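Local structure of ATP-dependent DNA helicase PIF1 (Candida albicans, 7OTJ) at residues Lys92-Phe95 with Thr96-Arg99; Glu166-Phe169 with Ala170-Ser174; Asp212-Ala215 with Arg216-Arg220; Pro270-Gln273 with Lys274-Leu278. The protein couples ATP hydrolysis to 5'-3' unwinding of DNA, and probably resolves G-quadruplex structures and helps keep nuclear and mitochondrial genomes stable. All blocks are in the same frame, centred on the assembly; numbering follows the deposited sequence.

Contact 1 of 4, residues Lys92-Phe95 with Thr96-Arg99; sequences KKAF and TRWR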
loop_
_atom_site.group_PDB
_atom_site.type_symbol
_atom_site.label_atom_id
_atom_site.label_comp_id
_atom_site.label_asym_id
_atom_site.label_seq_id
_atom_site.Cartn_x
_atom_site.Cartn_y
_atom_site.Cartn_z
ATOM N N LYS A 92 23.844 6.794 6.316
ATOM C CA LYS A 92 23.979 8.242 6.216
ATOM C C LYS A 92 22.950 8.858 5.277
ATOM O O LYS A 92 22.674 10.058 5.382
ATOM C CB LYS A 92 25.396 8.612 5.783
ATOM C CG LYS A 92 26.389 8.567 6.935
ATOM C CD LYS A 92 25.883 9.396 8.113
ATOM C CE LYS A 92 26.929 9.525 9.221
ATOM N NZ LYS A 92 28.116 10.327 8.811
ATOM N N LYS A 93 22.349 8.064 4.392
ATOM C CA LYS A 93 21.259 8.588 3.581
ATOM C C LYS A 93 20.001 8.777 4.422
ATOM O O LYS A 93 19.342 9.821 4.337
ATOM C CB LYS A 93 20.996 7.649 2.402
ATOM C CG LYS A 93 19.652 7.848 1.716
ATOM C CD LYS A 93 19.382 6.745 0.694
ATOM C CE LYS A 93 19.373 5.359 1.335
ATOM N NZ LYS A 93 18.362 5.225 2.424
ATOM N N ALA A 94 19.683 7.800 5.277
ATOM C CA ALA A 94 18.514 7.922 6.142
ATOM C C ALA A 94 18.764 8.883 7.294
ATOM O O ALA A 94 17.858 9.618 7.700
ATOM C CB ALA A 94 18.113 6.550 6.686
ATOM N N PHE A 95 19.987 8.906 7.824
ATOM C CA PHE A 95 20.283 9.840 8.901
ATOM C C PHE A 95 20.144 11.278 8.426
ATOM O O PHE A 95 19.587 12.123 9.138
ATOM C CB PHE A 95 21.682 9.584 9.453
ATOM C CG PHE A 95 22.091 10.552 10.526
ATOM C CD1 PHE A 95 21.385 10.628 11.716
ATOM C CD2 PHE A 95 23.184 11.381 10.346
ATOM C CE1 PHE A 95 21.762 11.515 12.705
ATOM C CE2 PHE A 95 23.567 12.268 11.331
ATOM C CZ PHE A 95 22.854 12.336 12.512
ATOM N N THR A 96 20.618 11.573 7.212
ATOM C CA THR A 96 20.445 12.916 6.671
ATOM C C THR A 96 18.968 13.240 6.485
ATOM O O THR A 96 18.515 14.338 6.833
ATOM C CB THR A 96 21.202 13.052 5.344
ATOM O OG1 THR A 96 22.609 12.886 5.571
ATOM C CG2 THR A 96 20.963 14.416 4.723
ATOM N N ARG A 97 18.195 12.269 5.987
ATOM C CA ARG A 97 16.773 12.484 5.747
ATOM C C ARG A 97 16.029 12.766 7.045
ATOM O O ARG A 97 15.108 13.591 7.074
ATOM C CB ARG A 97 16.186 11.266 5.034
ATOM C CG ARG A 97 14.729 11.409 4.649
ATOM C CD ARG A 97 14.279 10.209 3.862
ATOM N NE ARG A 97 14.711 8.979 4.511
ATOM C CZ ARG A 97 14.599 7.773 3.977
ATOM N NH1 ARG A 97 14.058 7.594 2.782
ATOM N NH2 ARG A 97 15.047 6.720 4.657
ATOM N N TRP A 98 16.421 12.099 8.133
ATOM C CA TRP A 98 15.811 12.372 9.429
ATOM C C TRP A 98 16.065 13.807 9.883
ATOM O O TRP A 98 15.235 14.389 10.591
ATOM C CB TRP A 98 16.333 11.393 10.480
ATOM C CG TRP A 98 15.507 10.163 10.645
ATOM C CD1 TRP A 98 15.857 8.887 10.308
ATOM C CD2 TRP A 98 14.188 10.085 11.196
ATOM N NE1 TRP A 98 14.836 8.016 10.618
ATOM C CE2 TRP A 98 13.801 8.727 11.163
ATOM C CE3 TRP A 98 13.297 11.028 11.713
ATOM C CZ2 TRP A 98 12.562 8.294 11.629
ATOM C CZ3 TRP A 98 12.070 10.596 12.171
ATOM C CH2 TRP A 98 11.712 9.243 12.125
ATOM N N ARG A 99 17.196 14.398 9.496
ATOM C CA ARG A 99 17.485 15.757 9.939
ATOM C C ARG A 99 16.915 16.811 9.003
ATOM O O ARG A 99 16.560 17.904 9.458
ATOM C CB ARG A 99 18.993 15.963 10.094
ATOM C CG ARG A 99 19.579 15.272 11.313
ATOM C CD ARG A 99 21.066 15.548 11.465
ATOM N NE ARG A 99 21.812 15.182 10.265
ATOM C CZ ARG A 99 22.358 16.054 9.427
ATOM N NH1 ARG A 99 22.276 17.360 9.635
ATOM N NH2 ARG A 99 23.007 15.603 8.355
#
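Two groups of Thr96 grip the carbonyl oxygen of Lys92. The hydroxyl OG1 of Thr96 donates to Lys92 O at 2.8 Å, arriving almost straight on to the carbonyl bond. The backbone N of Thr96 reaches Lys92 O at 3.1 Å and lies above the carbonyl plane. The threonine hydroxyl sits beside its own backbone N (chi1 -63°), which turns it back over the preceding turn. Ordinary helical bonds follow, with Trp98 N on Ala94 O at 2.9 Å.

One residue further round, Arg99 reaches back to Phe95. Arg99 NE lies over one face of the Phe95 ring, 3.6 Å from Phe95 CE2. The guanidinium does not lie flat on the ring; the planes are 43° apart. On another side of the helix, the CB of Ala94 touches Arg97 NH2 at 3.7 Å. Arg97 NH2 also makes a weak hydrogen bond to Ser70 O.

All this lies on helix 92-100, within the PIF1-like helicase region. Trp98 is buried: its NE1 bonds to Ala72 O, and its ring meets Phe71. Trp98 and Phe95 both pack on Leu127 of helix 114-128, while Ile88 and Lys89 of helix 81-90 touch Trp98 and Phe95 respectively.

Contact 2 of 4, residues Glu166-Phe169 with Ala170-Ser174; sequences EVFF and AFESS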
loop_
_atom_site.group_PDB
_atom_site.type_symbol
_atom_site.label_atom_id
_atom_site.label_comp_id
_atom_site.label_asym_id
_atom_site.label_seq_id
_atom_site.Cartn_x
_atom_site.Cartn_y
_atom_site.Cartn_z
ATOM N N GLU A 166 -2.629 -7.237 22.592
ATOM C CA GLU A 166 -1.432 -7.108 21.763
ATOM C C GLU A 166 -1.581 -5.979 20.746
ATOM O O GLU A 166 -0.614 -5.260 20.456
ATOM C CB GLU A 166 -1.127 -8.434 21.061
ATOM C CG GLU A 166 0.115 -8.412 20.172
ATOM C CD GLU A 166 1.410 -8.315 20.961
ATOM O OE1 GLU A 166 1.712 -9.251 21.732
ATOM O OE2 GLU A 166 2.127 -7.302 20.812
ATOM N N VAL A 167 -2.784 -5.800 20.202
ATOM C CA VAL A 167 -3.032 -4.771 19.196
ATOM C C VAL A 167 -2.966 -3.411 19.887
ATOM O O VAL A 167 -3.794 -3.093 20.746
ATOM C CB VAL A 167 -4.381 -4.976 18.493
ATOM C CG1 VAL A 167 -4.573 -3.942 17.400
ATOM C CG2 VAL A 167 -4.471 -6.378 17.913
ATOM N N PHE A 168 -1.954 -2.623 19.535
ATOM C CA PHE A 168 -1.704 -1.309 20.121
ATOM C C PHE A 168 -1.926 -0.263 19.031
ATOM O O PHE A 168 -1.053 -0.042 18.186
ATOM C CB PHE A 168 -0.294 -1.243 20.701
ATOM C CG PHE A 168 -0.073 -0.084 21.616
ATOM C CD1 PHE A 168 -0.839 0.067 22.762
ATOM C CD2 PHE A 168 0.912 0.851 21.345
ATOM C CE1 PHE A 168 -0.633 1.139 23.613
ATOM C CE2 PHE A 168 1.124 1.921 22.194
ATOM C CZ PHE A 168 0.352 2.064 23.326
ATOM N N PHE A 169 -3.112 0.342 19.016
ATOM C CA PHE A 169 -3.437 1.295 17.962
ATOM C C PHE A 169 -2.576 2.554 18.074
ATOM O O PHE A 169 -2.030 2.882 19.133
ATOM C CB PHE A 169 -4.921 1.665 18.009
ATOM C CG PHE A 169 -5.839 0.564 17.563
ATOM C CD1 PHE A 169 -6.397 -0.305 18.487
ATOM C CD2 PHE A 169 -6.148 0.396 16.221
ATOM C CE1 PHE A 169 -7.246 -1.326 18.080
ATOM C CE2 PHE A 169 -6.999 -0.626 15.810
ATOM C CZ PHE A 169 -7.545 -1.484 16.741
ATOM N N ALA A 170 -2.497 3.289 16.962
ATOM C CA ALA A 170 -1.641 4.469 16.927
ATOM C C ALA A 170 -2.132 5.537 17.893
ATOM O O ALA A 170 -1.321 6.213 18.537
ATOM C CB ALA A 170 -1.573 5.028 15.506
ATOM N N PHE A 171 -3.455 5.696 18.016
ATOM C CA PHE A 171 -4.029 6.722 18.879
ATOM C C PHE A 171 -3.840 6.445 20.363
ATOM O O PHE A 171 -4.212 7.291 21.183
ATOM C CB PHE A 171 -5.519 6.913 18.576
ATOM C CG PHE A 171 -6.345 5.650 18.671
ATOM C CD1 PHE A 171 -6.771 5.166 19.899
ATOM C CD2 PHE A 171 -6.735 4.978 17.522
ATOM C CE1 PHE A 171 -7.550 4.015 19.978
ATOM C CE2 PHE A 171 -7.513 3.838 17.594
ATOM C CZ PHE A 171 -7.921 3.354 18.821
ATOM N N GLU A 172 -3.296 5.286 20.730
ATOM C CA GLU A 172 -3.016 4.979 22.124
ATOM C C GLU A 172 -1.598 5.346 22.529
ATOM O O GLU A 172 -1.316 5.447 23.728
ATOM C CB GLU A 172 -3.229 3.489 22.405
ATOM C CG GLU A 172 -4.516 2.897 21.857
ATOM C CD GLU A 172 -4.620 1.409 22.140
ATOM O OE1 GLU A 172 -4.739 1.038 23.325
ATOM O OE2 GLU A 172 -4.557 0.611 21.181
ATOM N N SER A 173 -0.693 5.478 21.562
ATOM C CA SER A 173 0.705 5.724 21.876
ATOM C C SER A 173 0.885 7.064 22.580
ATOM O O SER A 173 0.152 8.029 22.339
ATOM C CB SER A 173 1.556 5.682 20.606
ATOM O OG SER A 173 1.286 6.780 19.755
ATOM N N SER A 174 1.893 7.122 23.449
ATOM C CA SER A 174 2.271 8.403 24.027
ATOM C C SER A 174 2.707 9.376 22.940
ATOM O O SER A 174 2.429 10.576 23.039
ATOM C CB SER A 174 3.387 8.206 25.052
ATOM O OG SER A 174 3.759 9.438 25.635
#
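Glu172 has CG beside its backbone N (chi1 -47°) and is extended beyond it, which carries the carboxylate back to the backbone N of Phe169. Phe171 has CG between its backbone N and carbonyl carbon (chi1 55°), and this lays its ring alongside Phe169.

Glu172 OE2 accepts from Phe169 N at 2.6 Å, on the anti side of the carboxylate and tilted out of its plane. The same oxygen lies at the edge of the Phe169 ring, near its plane. Glu172 N donates to Phe169 O at 3.2 Å. Glu172 is thus tied to Phe169 through side chain and backbone.

The CB of Phe169 sits over one face of the Phe171 ring, a CH-pi contact 3.7 Å from the ring centroid. The two rings are nearly parallel but slid apart, with little overlap. Phe168 meets the same glutamate through carbon: its CE1 lies 3.7 Å from Glu172 CB, and His115 stacks on its ring.

Ser173 OG donates to Ala170 O at 2.9 Å, in the carbonyl plane, and Ser173 N bonds to the same oxygen. Ser173 is the N-cap of helix 174-179: its OG accepts from Trp176 N, just after the 3-10 turn 170-172.

Contact 3 of 4, residues Asp212-Ala215 with Arg216-Arg220; sequences DDTA and RDFCR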
loop_
_atom_site.group_PDB
_atom_site.type_symbol
_atom_site.label_atom_id
_atom_site.label_comp_id
_atom_site.label_asym_id
_atom_site.label_seq_id
_atom_site.Cartn_x
_atom_site.Cartn_y
_atom_site.Cartn_z
ATOM N N ASP A 212 -30.323 -6.283 9.062
ATOM C CA ASP A 212 -30.738 -7.337 8.138
ATOM C C ASP A 212 -30.752 -6.840 6.697
ATOM O O ASP A 212 -30.247 -7.516 5.791
ATOM C CB ASP A 212 -32.118 -7.880 8.533
ATOM C CG ASP A 212 -32.135 -8.475 9.925
ATOM O OD1 ASP A 212 -31.060 -8.526 10.559
ATOM O OD2 ASP A 212 -33.217 -8.881 10.391
ATOM N N ASP A 213 -31.337 -5.662 6.463
ATOM C CA ASP A 213 -31.467 -5.165 5.096
ATOM C C ASP A 213 -30.104 -4.930 4.455
ATOM O O ASP A 213 -29.908 -5.241 3.274
ATOM C CB ASP A 213 -32.302 -3.886 5.075
ATOM C CG ASP A 213 -33.786 -4.158 5.034
ATOM O OD1 ASP A 213 -34.186 -5.337 5.125
ATOM O OD2 ASP A 213 -34.556 -3.186 4.900
ATOM N N THR A 214 -29.149 -4.382 5.214
ATOM C CA THR A 214 -27.794 -4.223 4.693
ATOM C C THR A 214 -27.179 -5.580 4.376
ATOM O O THR A 214 -26.616 -5.785 3.293
ATOM C CB THR A 214 -26.920 -3.454 5.696
ATOM O OG1 THR A 214 -27.360 -2.094 5.780
ATOM C CG2 THR A 214 -25.452 -3.476 5.278
ATOM N N ALA A 215 -27.306 -6.534 5.303
ATOM C CA ALA A 215 -26.767 -7.872 5.076
ATOM C C ALA A 215 -27.415 -8.528 3.866
ATOM O O ALA A 215 -26.728 -9.138 3.038
ATOM C CB ALA A 215 -26.959 -8.737 6.321
ATOM N N ARG A 216 -28.739 -8.429 3.752
ATOM C CA ARG A 216 -29.409 -8.987 2.585
ATOM C C ARG A 216 -28.969 -8.290 1.300
ATOM O O ARG A 216 -28.705 -8.949 0.287
ATOM C CB ARG A 216 -30.921 -8.886 2.766
ATOM C CG ARG A 216 -31.702 -9.600 1.695
ATOM C CD ARG A 216 -32.460 -8.617 0.837
ATOM N NE ARG A 216 -33.678 -8.144 1.486
ATOM C CZ ARG A 216 -33.838 -6.930 1.993
ATOM N NH1 ARG A 216 -32.860 -6.035 1.965
ATOM N NH2 ARG A 216 -35.008 -6.601 2.534
ATOM N N ASP A 217 -28.837 -6.959 1.336
ATOM C CA ASP A 217 -28.455 -6.212 0.140
ATOM C C ASP A 217 -27.064 -6.599 -0.349
ATOM O O ASP A 217 -26.774 -6.487 -1.547
ATOM C CB ASP A 217 -28.542 -4.704 0.397
ATOM C CG ASP A 217 -29.974 -4.183 0.376
ATOM O OD1 ASP A 217 -30.913 -5.005 0.310
ATOM O OD2 ASP A 217 -30.163 -2.949 0.420
ATOM N N PHE A 218 -26.183 -7.034 0.554
ATOM C CA PHE A 218 -24.874 -7.493 0.109
ATOM C C PHE A 218 -24.945 -8.903 -0.465
ATOM O O PHE A 218 -24.265 -9.204 -1.451
ATOM C CB PHE A 218 -23.866 -7.443 1.260
ATOM C CG PHE A 218 -23.253 -6.089 1.472
ATOM C CD1 PHE A 218 -22.445 -5.523 0.500
ATOM C CD2 PHE A 218 -23.465 -5.391 2.652
ATOM C CE1 PHE A 218 -21.867 -4.275 0.695
ATOM C CE2 PHE A 218 -22.892 -4.148 2.850
ATOM C CZ PHE A 218 -22.094 -3.591 1.871
ATOM N N CYS A 219 -25.773 -9.772 0.120
ATOM C CA CYS A 219 -25.910 -11.116 -0.426
ATOM C C CYS A 219 -26.482 -11.081 -1.834
ATOM O O CYS A 219 -26.126 -11.921 -2.669
ATOM C CB CYS A 219 -26.775 -11.973 0.497
ATOM S SG CYS A 219 -25.966 -12.415 2.057
ATOM N N ARG A 220 -27.298 -10.071 -2.144
ATOM C CA ARG A 220 -27.849 -9.953 -3.486
ATOM C C ARG A 220 -26.768 -9.663 -4.518
ATOM O O ARG A 220 -26.986 -9.902 -5.711
ATOM C CB ARG A 220 -28.922 -8.857 -3.527
ATOM C CG ARG A 220 -30.142 -9.141 -2.651
ATOM C CD ARG A 220 -31.411 -8.574 -3.273
ATOM N NE ARG A 220 -31.683 -7.209 -2.854
ATOM C CZ ARG A 220 -32.778 -6.822 -2.215
ATOM N NH1 ARG A 220 -33.765 -7.664 -1.957
ATOM N NH2 ARG A 220 -32.892 -5.552 -1.832
#
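The backbone from Asp212 runs as a helix, with Arg216 N on Asp212 O at 2.7 Å. Asp217 N bonds to Asp213 O and Cys219 N to Ala215 O. Phe218 N bonds to Thr214 O in the same way, with a second, weak bond to Ala215 O.

The charged side chains gather along one side. The bends in Arg216 at chi2 (-113°) and chi3 (-79°) bring its guanidinium beside the carboxylate of Asp213. The two groups point the same way with their planes 33° apart. Arg216 NH2 forms a salt bridge with Asp213 OD1 at 3.0 Å. Its other terminal nitrogen, NH1, meets Asp217 OD1 at 2.8 Å in a salt bridge whose hydrogen bond is weak. Arg220 NH2 also reaches Asp217 OD1, at 3.0 Å. Asp213, Arg216, Asp217 and Arg220 thus make a salt-bridge network of alternating charge along successive turns. The second oxygen of Asp217, OD2, pairs with Arg197 of helix 196-204. Both carboxylate oxygens of this buried aspartate therefore face arginines, which would probably stabilise its negative charge.

Another side packs mainly through carbon atoms. Thr214 has CG2 beside its carbonyl carbon, and this methyl lies alongside the Phe218 ring, 3.6 Å from Phe218 CE2. The hydroxyl of Thr214 instead bonds to Asn204. Phe218 packs on Met201 of helix 196-204 and on Leu205, and its ring meets that of Phe494. Ala215 and Cys219 also touch Phe494. At the start of the helix, Asp212 OD1 forms a salt bridge with Arg496.

Contact 4 of 4, residues Pro270-Gln273 with Lys274-Leu278; sequences PEPQ and KTQVL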
loop_
_atom_site.group_PDB
_atom_site.type_symbol
_atom_site.label_atom_id
_atom_site.label_comp_id
_atom_site.label_asym_id
_atom_site.label_seq_id
_atom_site.Cartn_x
_atom_site.Cartn_y
_atom_site.Cartn_z
ATOM N N PRO A 270 25.127 -16.252 5.220
ATOM C CA PRO A 270 25.001 -17.696 5.444
ATOM C C PRO A 270 23.539 -18.126 5.457
ATOM O O PRO A 270 22.617 -17.310 5.455
ATOM C CB PRO A 270 25.662 -17.897 6.810
ATOM C CG PRO A 270 25.455 -16.596 7.514
ATOM C CD PRO A 270 25.510 -15.530 6.447
ATOM N N GLU A 271 23.335 -19.442 5.432
ATOM C CA GLU A 271 21.990 -19.965 5.609
ATOM C C GLU A 271 21.702 -20.190 7.088
ATOM O O GLU A 271 22.621 -20.394 7.889
ATOM C CB GLU A 271 21.822 -21.281 4.841
ATOM C CG GLU A 271 21.938 -21.177 3.323
ATOM C CD GLU A 271 20.737 -20.514 2.657
ATOM O OE1 GLU A 271 19.793 -20.106 3.364
ATOM O OE2 GLU A 271 20.740 -20.405 1.412
ATOM N N PRO A 272 20.422 -20.201 7.489
ATOM C CA PRO A 272 19.198 -19.977 6.709
ATOM C C PRO A 272 18.912 -18.492 6.454
ATOM O O PRO A 272 17.916 -18.165 5.802
ATOM C CB PRO A 272 18.118 -20.597 7.590
ATOM C CG PRO A 272 18.613 -20.344 8.975
ATOM C CD PRO A 272 20.123 -20.413 8.917
ATOM N N GLN A 273 19.760 -17.617 7.006
ATOM C CA GLN A 273 19.528 -16.176 6.914
ATOM C C GLN A 273 19.279 -15.720 5.480
ATOM O O GLN A 273 18.431 -14.854 5.236
ATOM C CB GLN A 273 20.713 -15.417 7.514
ATOM C CG GLN A 273 20.695 -15.336 9.035
ATOM C CD GLN A 273 21.075 -16.641 9.706
ATOM O OE1 GLN A 273 21.871 -17.417 9.177
ATOM N NE2 GLN A 273 20.501 -16.892 10.878
ATOM N N LYS A 274 20.012 -16.291 4.518
ATOM C CA LYS A 274 19.854 -15.884 3.124
ATOM C C LYS A 274 18.502 -16.313 2.569
ATOM O O LYS A 274 17.847 -15.551 1.848
ATOM C CB LYS A 274 20.983 -16.464 2.273
ATOM C CG LYS A 274 21.100 -15.835 0.898
ATOM C CD LYS A 274 22.161 -16.535 0.066
ATOM C CE LYS A 274 21.728 -17.947 -0.268
ATOM N NZ LYS A 274 22.793 -18.690 -0.985
ATOM N N THR A 275 18.060 -17.524 2.906
ATOM C CA THR A 275 16.756 -17.972 2.440
ATOM C C THR A 275 15.643 -17.173 3.102
ATOM O O THR A 275 14.671 -16.787 2.443
ATOM C CB THR A 275 16.587 -19.464 2.717
ATOM O OG1 THR A 275 17.452 -20.211 1.854
ATOM C CG2 THR A 275 15.150 -19.895 2.495
ATOM N N GLN A 276 15.793 -16.868 4.391
ATOM C CA GLN A 276 14.738 -16.152 5.095
ATOM C C GLN A 276 14.640 -14.706 4.631
ATOM O O GLN A 276 13.558 -14.113 4.694
ATOM C CB GLN A 276 14.963 -16.241 6.602
ATOM C CG GLN A 276 14.890 -17.671 7.136
ATOM C CD GLN A 276 15.345 -17.780 8.579
ATOM O OE1 GLN A 276 16.093 -16.932 9.072
ATOM N NE2 GLN A 276 14.898 -18.824 9.264
ATOM N N VAL A 277 15.748 -14.118 4.175
ATOM C CA VAL A 277 15.690 -12.784 3.584
ATOM C C VAL A 277 14.994 -12.828 2.232
ATOM O O VAL A 277 14.137 -11.989 1.928
ATOM C CB VAL A 277 17.098 -12.178 3.463
ATOM C CG1 VAL A 277 17.088 -11.023 2.476
ATOM C CG2 VAL A 277 17.562 -11.693 4.799
ATOM N N LEU A 278 15.368 -13.789 1.386
ATOM C CA LEU A 278 14.788 -13.852 0.049
ATOM C C LEU A 278 13.289 -14.099 0.090
ATOM O O LEU A 278 12.556 -13.572 -0.753
ATOM C CB LEU A 278 15.474 -14.943 -0.766
ATOM C CG LEU A 278 16.868 -14.583 -1.264
ATOM C CD1 LEU A 278 17.576 -15.826 -1.769
ATOM C CD2 LEU A 278 16.758 -13.537 -2.355
#
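The close-fitting part of this surface turn is the grip of Glu271 on Thr275. Glu271 OE1 accepts from the Thr275 hydroxyl OG1 at 2.8 Å and from Thr275 N at 3.1 Å. Both donors use the syn side of the carboxylate, but they come from opposite faces of its plane. The bend of Glu271 at chi2 (-73°) folds the carboxylate back over the helix start, and two bonds to one oxygen hold it there. Lys274 crosses Glu271 at an angle, and Lys274 NZ stands 3.6 Å from Glu271 OE2, a salt bridge.

The side chain of Glu271 thus accepts from a backbone N-H in the first turn of helix 273-279, part of which falls in the 2B domain region. The peptide before Pro272 is cis. Lys274 N bonds to Pro270 O across this bend, and Gln276 N to Pro272 O at 2.9 Å beyond it.

The looser, solvent side is that of Pro272 and Gln276. The Pro272 ring and the Gln276 side chain run side by side, about 4.0 Å apart at Pro272 CG and Gln276 NE2. Inward, Lys274, Val277 and the buried Leu278 all touch Val437 of strand 435-446, which places the helix against the antiparallel sheet.

Overall arrangement
The four contacts follow one another along the chain and none touches another. Contacts 1 and 2 both lie in the PIF1-like helicase region, their centres about 26 Å apart, and both pack on helix 114-128. Contact 4 belongs with the antiparallel sheet; its centre is about 28 Å from that of contact 1. Contact 3 lies across the centre of the chain from contact 1, with centres about 51 Å apart. The side chain of its Phe218 is about 11 Å from that of Ala27 in the ATP site. Contacts 1, 2 and 4 approach the bound nucleic acid, with nearest atoms about 6, 9 and 5 Å away, against about 21 Å for contact 3.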